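Local coordinates for protein response regulator aspartate phosphatase I (Bacillus subtilis subsp. subtilis, PDB 4I1A) that dephosphorylates the sporulation phosphotransferase Spo0F, so regulating sporulation, and activates expression, excision and transfer of the mobile element ICEBs1, at residues H246-L251 and L283-K288; S226-G231 and T263-T268. All blocks are in the same frame, centred on the assembly; numbering follows the deposited sequence.

Contact 1: residues H246-L251 and L283-K288; sequences HLILAL and LIYFRK
Tyr285 reaches across to Leu251 and Ile248, joining two helices of the tetratricopeptide repeat (TPR) superhelix, 279-295 and 240-257. The two backbones stand well apart, 10.6 Å between Ile248 CA and Tyr285 CA at their nearest, and it is the length of the tyrosine that spans the gap. Starting at CB, the side chain leaves its helix toward 246-251, with CG beside the backbone N and opposite the carbonyl carbon (chi1 -68°). Further out, CE1 meets the methyl CD2 of Leu251 at 3.8 Å, an apolar contact that reaches the ring obliquely. Leu251 offers this methyl from a CG held anti to its own N (chi1 -166°), and the same side chain also packs on Leu262 and Leu266 of helix 261-275. Tyr285 also packs on Leu269 and Thr270 of that intervening helix. The contact is therefore one part of a three-helix packing, and by itself it is small, burying about 95 Å² over both sides. At the tip, the hydroxyl oxygen OH lies 4.1 Å from the branch methyl CG2 of Ile248, a loose van der Waals approach.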
loop_
_atom_site.group_PDB
_atom_site.type_symbol
_atom_site.label_atom_id
_atom_site.label_comp_id
_atom_site.label_asym_id
_atom_site.label_seq_id
_atom_site.Cartn_x
_atom_site.Cartn_y
_atom_site.Cartn_z
ATOM N N HIS A 246 -6.073 -10.765 11.240
ATOM C CA HIS A 246 -4.824 -10.702 10.489
ATOM C C HIS A 246 -3.964 -9.500 10.893
ATOM O O HIS A 246 -2.733 -9.579 10.900
ATOM C CB HIS A 246 -5.086 -10.707 8.983
ATOM C CG HIS A 246 -5.385 -12.064 8.431
ATOM N ND1 HIS A 246 -4.390 -12.965 8.100
ATOM C CD2 HIS A 246 -6.555 -12.686 8.157
ATOM C CE1 HIS A 246 -4.940 -14.076 7.645
ATOM N NE2 HIS A 246 -6.255 -13.936 7.671
ATOM N N LEU A 247 -4.617 -8.398 11.242
ATOM C CA LEU A 247 -3.914 -7.169 11.604
ATOM C C LEU A 247 -3.198 -7.246 12.954
ATOM O O LEU A 247 -2.111 -6.691 13.096
ATOM C CB LEU A 247 -4.857 -5.957 11.552
ATOM C CG LEU A 247 -5.241 -5.464 10.145
ATOM C CD1 LEU A 247 -6.484 -4.585 10.208
ATOM C CD2 LEU A 247 -4.094 -4.713 9.473
ATOM N N ILE A 248 -3.791 -7.924 13.936
ATOM C CA ILE A 248 -3.114 -8.085 15.218
ATOM C C ILE A 248 -1.949 -9.065 15.115
ATOM O O ILE A 248 -0.972 -8.943 15.849
ATOM C CB ILE A 248 -4.051 -8.531 16.374
ATOM C CG1 ILE A 248 -4.664 -9.902 16.095
ATOM C CG2 ILE A 248 -5.124 -7.494 16.630
ATOM C CD1 ILE A 248 -5.006 -10.663 17.360
ATOM N N LEU A 249 -2.057 -10.043 14.219
ATOM C CA LEU A 249 -0.967 -10.982 13.997
ATOM C C LEU A 249 0.220 -10.221 13.422
ATOM O O LEU A 249 1.369 -10.460 13.800
ATOM C CB LEU A 249 -1.391 -12.109 13.053
ATOM C CG LEU A 249 -2.332 -13.166 13.642
ATOM C CD1 LEU A 249 -2.628 -14.295 12.644
ATOM C CD2 LEU A 249 -1.766 -13.737 14.939
ATOM N N ALA A 250 -0.075 -9.286 12.523
ATOM C CA ALA A 250 0.947 -8.413 11.966
ATOM C C ALA A 250 1.519 -7.533 13.064
ATOM O O ALA A 250 2.730 -7.346 13.168
ATOM C CB ALA A 250 0.362 -7.556 10.859
ATOM N N LEU A 251 0.622 -7.009 13.887
ATOM C CA LEU A 251 0.968 -6.121 14.985
ATOM C C LEU A 251 1.942 -6.761 15.969
ATOM O O LEU A 251 2.871 -6.102 16.427
ATOM C CB LEU A 251 -0.310 -5.702 15.717
ATOM C CG LEU A 251 -0.223 -4.524 16.685
ATOM C CD1 LEU A 251 0.238 -3.296 15.926
ATOM C CD2 LEU A 251 -1.574 -4.278 17.375
ATOM N N LEU A 283 -10.340 3.077 20.395
ATOM C CA LEU A 283 -9.722 4.224 21.060
ATOM C C LEU A 283 -8.368 3.856 21.673
ATOM O O LEU A 283 -7.474 4.688 21.822
ATOM C CB LEU A 283 -10.666 4.756 22.139
ATOM C CG LEU A 283 -10.276 6.045 22.849
ATOM C CD1 LEU A 283 -10.031 7.136 21.829
ATOM C CD2 LEU A 283 -11.354 6.458 23.865
ATOM N N ILE A 284 -8.220 2.587 22.019
ATOM C CA ILE A 284 -6.964 2.088 22.552
ATOM C C ILE A 284 -5.893 2.016 21.458
ATOM O O ILE A 284 -4.749 2.426 21.671
ATOM C CB ILE A 284 -7.183 0.722 23.210
ATOM C CG1 ILE A 284 -7.888 0.926 24.553
ATOM C CG2 ILE A 284 -5.870 -0.030 23.342
ATOM C CD1 ILE A 284 -8.558 -0.303 25.095
ATOM N N TYR A 285 -6.274 1.523 20.281
ATOM C CA TYR A 285 -5.353 1.468 19.149
ATOM C C TYR A 285 -5.127 2.861 18.564
ATOM O O TYR A 285 -4.074 3.139 17.991
ATOM C CB TYR A 285 -5.859 0.491 18.076
ATOM C CG TYR A 285 -5.828 -0.955 18.530
ATOM C CD1 TYR A 285 -4.620 -1.612 18.736
ATOM C CD2 TYR A 285 -7.004 -1.664 18.758
ATOM C CE1 TYR A 285 -4.585 -2.934 19.166
ATOM C CE2 TYR A 285 -6.977 -2.985 19.182
ATOM C CZ TYR A 285 -5.767 -3.615 19.381
ATOM O OH TYR A 285 -5.734 -4.932 19.795
ATOM N N PHE A 286 -6.123 3.729 18.712
ATOM C CA PHE A 286 -6.007 5.127 18.308
ATOM C C PHE A 286 -4.914 5.862 19.091
ATOM O O PHE A 286 -4.038 6.474 18.488
ATOM C CB PHE A 286 -7.351 5.855 18.474
ATOM C CG PHE A 286 -7.261 7.347 18.285
ATOM C CD1 PHE A 286 -7.252 7.898 17.007
ATOM C CD2 PHE A 286 -7.190 8.201 19.383
ATOM C CE1 PHE A 286 -7.160 9.281 16.828
ATOM C CE2 PHE A 286 -7.096 9.585 19.217
ATOM C CZ PHE A 286 -7.078 10.127 17.934
ATOM N N ARG A 287 -4.963 5.798 20.424
ATOM C CA ARG A 287 -3.973 6.498 21.259
ATOM C C ARG A 287 -2.582 5.934 21.061
ATOM O O ARG A 287 -1.592 6.660 21.129
ATOM C CB ARG A 287 -4.325 6.435 22.752
ATOM C CG ARG A 287 -5.650 7.099 23.105
ATOM C CD ARG A 287 -6.016 6.815 24.553
ATOM N NE ARG A 287 -7.126 7.638 25.030
ATOM C CZ ARG A 287 -8.190 7.161 25.672
ATOM N NH1 ARG A 287 -8.299 5.857 25.901
ATOM N NH2 ARG A 287 -9.146 7.986 26.082
ATOM N N LYS A 288 -2.516 4.631 20.836
ATOM C CA LYS A 288 -1.238 3.959 20.706
ATOM C C LYS A 288 -0.594 4.326 19.358
ATOM O O LYS A 288 0.601 4.609 19.278
ATOM C CB LYS A 288 -1.427 2.444 20.870
ATOM C CG LYS A 288 -0.196 1.598 20.604
ATOM C CD LYS A 288 -0.215 0.318 21.447
ATOM C CE LYS A 288 -1.586 -0.368 21.464
ATOM N NZ LYS A 288 -1.707 -1.340 22.607
#

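Contact 2: residues S226-G231 and T263-T268; sequences SHMNIG and TKTLFT
Segments 226-231 and 263-268 are both helical and run in the same general direction. Their backbones are nearest at Met228 CA and Thr265 CA, 6.5 Å apart, near enough for the Met228 side chain to lie against those of Thr265 and Lys264. Met228 takes part in both close side-chain contacts, with Thr265 and with Lys264. Its CG stands anti to the backbone N (chi1 -176°), which sends the thioether out across Thr265, and SD comes to 3.4 Å from Thr265 OG1. CG of the same methionine touches that oxygen too, at 3.5 Å. The hydroxyl's polar partner is elsewhere, in a hydrogen bond with Phe261 O one turn back in its own helix, so the sulfur meets an oxygen already engaged. Lys264 adds its aliphatic part, CG lying 4.3 Å from Met228 SD. One turn on, Thr268 OG1 donates to Lys264 O at 2.7 Å, while Thr268 N reaches the same carbonyl from the opposite face. Helix 240-257 backs the pair, Ala250 on Met228 and Phe254 on Thr265. Such close packing between one helix and the next but one, with the intervening helix against both, is typical of the TPR right-handed superhelix.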
loop_
_atom_site.group_PDB
_atom_site.type_symbol
_atom_site.label_atom_id
_atom_site.label_comp_id
_atom_site.label_asym_id
_atom_site.label_seq_id
_atom_site.Cartn_x
_atom_site.Cartn_y
_atom_site.Cartn_z
ATOM N N SER A 226 2.468 -9.915 4.864
ATOM C CA SER A 226 1.312 -10.609 4.309
ATOM C C SER A 226 0.073 -10.407 5.180
ATOM O O SER A 226 -0.990 -10.048 4.679
ATOM C CB SER A 226 1.593 -12.101 4.155
ATOM O OG SER A 226 2.685 -12.324 3.293
ATOM N N HIS A 227 0.209 -10.653 6.479
ATOM C CA HIS A 227 -0.898 -10.424 7.411
ATOM C C HIS A 227 -1.483 -9.025 7.265
ATOM O O HIS A 227 -2.695 -8.858 7.141
ATOM C CB HIS A 227 -0.447 -10.639 8.857
ATOM C CG HIS A 227 -0.384 -12.078 9.268
ATOM N ND1 HIS A 227 -1.374 -12.985 8.952
ATOM C CD2 HIS A 227 0.541 -12.762 9.975
ATOM C CE1 HIS A 227 -1.056 -14.166 9.440
ATOM N NE2 HIS A 227 0.106 -14.061 10.070
ATOM N N MET A 228 -0.612 -8.021 7.269
ATOM C CA MET A 228 -1.042 -6.634 7.151
ATOM C C MET A 228 -1.834 -6.414 5.861
ATOM O O MET A 228 -2.927 -5.843 5.870
ATOM C CB MET A 228 0.169 -5.695 7.204
ATOM C CG MET A 228 -0.180 -4.198 7.190
ATOM S SD MET A 228 1.268 -3.128 6.971
ATOM C CE MET A 228 1.750 -3.509 5.296
ATOM N N ASN A 229 -1.281 -6.875 4.748
ATOM C CA ASN A 229 -1.917 -6.663 3.456
ATOM C C ASN A 229 -3.212 -7.459 3.308
ATOM O O ASN A 229 -4.174 -6.984 2.704
ATOM C CB ASN A 229 -0.940 -6.990 2.343
ATOM C CG ASN A 229 0.087 -5.909 2.152
ATOM O OD1 ASN A 229 -0.256 -4.729 2.101
ATOM N ND2 ASN A 229 1.356 -6.298 2.047
ATOM N N ILE A 230 -3.230 -8.661 3.880
ATOM C CA ILE A 230 -4.450 -9.448 3.975
ATOM C C ILE A 230 -5.522 -8.684 4.736
ATOM O O ILE A 230 -6.654 -8.565 4.265
ATOM C CB ILE A 230 -4.191 -10.826 4.622
ATOM C CG1 ILE A 230 -3.473 -11.740 3.617
ATOM C CG2 ILE A 230 -5.491 -11.478 5.022
ATOM C CD1 ILE A 230 -2.918 -13.012 4.235
ATOM N N GLY A 231 -5.154 -8.152 5.902
ATOM C CA GLY A 231 -6.059 -7.351 6.708
ATOM C C GLY A 231 -6.575 -6.139 5.947
ATOM O O GLY A 231 -7.748 -5.786 6.056
ATOM N N THR A 263 2.938 1.705 12.442
ATOM C CA THR A 263 1.989 2.810 12.509
ATOM C C THR A 263 0.772 2.578 11.606
ATOM O O THR A 263 -0.376 2.793 12.010
ATOM C CB THR A 263 2.670 4.151 12.153
ATOM O OG1 THR A 263 3.788 4.368 13.032
ATOM C CG2 THR A 263 1.684 5.286 12.306
ATOM N N LYS A 264 1.040 2.135 10.383
ATOM C CA LYS A 264 0.012 1.908 9.378
ATOM C C LYS A 264 -0.929 0.768 9.795
ATOM O O LYS A 264 -2.140 0.828 9.585
ATOM C CB LYS A 264 0.695 1.603 8.042
ATOM C CG LYS A 264 -0.179 0.924 7.015
ATOM C CD LYS A 264 0.483 0.896 5.648
ATOM C CE LYS A 264 -0.535 0.511 4.567
ATOM N NZ LYS A 264 0.071 0.263 3.223
ATOM N N THR A 265 -0.352 -0.267 10.388
ATOM C CA THR A 265 -1.105 -1.388 10.928
ATOM C C THR A 265 -2.019 -0.953 12.089
ATOM O O THR A 265 -3.162 -1.399 12.183
ATOM C CB THR A 265 -0.123 -2.479 11.422
ATOM O OG1 THR A 265 0.735 -2.855 10.343
ATOM C CG2 THR A 265 -0.845 -3.715 11.960
ATOM N N LEU A 266 -1.518 -0.100 12.980
ATOM C CA LEU A 266 -2.344 0.384 14.091
ATOM C C LEU A 266 -3.430 1.303 13.564
ATOM O O LEU A 266 -4.554 1.333 14.073
ATOM C CB LEU A 266 -1.501 1.113 15.150
ATOM C CG LEU A 266 -0.705 0.196 16.079
ATOM C CD1 LEU A 266 0.472 0.948 16.695
ATOM C CD2 LEU A 266 -1.621 -0.407 17.166
ATOM N N PHE A 267 -3.094 2.050 12.528
ATOM C CA PHE A 267 -4.066 2.947 11.944
ATOM C C PHE A 267 -5.230 2.149 11.367
ATOM O O PHE A 267 -6.401 2.409 11.688
ATOM C CB PHE A 267 -3.422 3.837 10.876
ATOM C CG PHE A 267 -4.416 4.678 10.133
ATOM C CD1 PHE A 267 -4.805 5.912 10.638
ATOM C CD2 PHE A 267 -5.005 4.217 8.954
ATOM C CE1 PHE A 267 -5.743 6.687 9.975
ATOM C CE2 PHE A 267 -5.951 4.986 8.286
ATOM C CZ PHE A 267 -6.317 6.225 8.795
ATOM N N THR A 268 -4.894 1.177 10.524
ATOM C CA THR A 268 -5.882 0.325 9.861
ATOM C C THR A 268 -6.716 -0.438 10.888
ATOM O O THR A 268 -7.934 -0.563 10.753
ATOM C CB THR A 268 -5.190 -0.663 8.885
ATOM O OG1 THR A 268 -4.246 0.059 8.084
ATOM C CG2 THR A 268 -6.212 -1.367 7.960
#

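In the fold
The two contacts interlock along the chain, in the order 226-231, 246-251, 263-268, 283-288, each segment on its own helix. Each contact joins one helix to the next but one, so four successive helices, 220-236 to 279-295, are tied in an overlapping way. The contact centres are 9 Å apart and the pairs touch directly: His246 ND1 and His227 ND1 probably share a hydrogen bond, and Leu247 O packs on Thr265 CG2. Contact 2 is buried near the middle of the chain, whereas contact 1 lies about 17 Å from its centre and is only partly buried. This overlap, with each helix packed on its neighbours and on the next but one, is consistent with the stacked helices of a TPR domain.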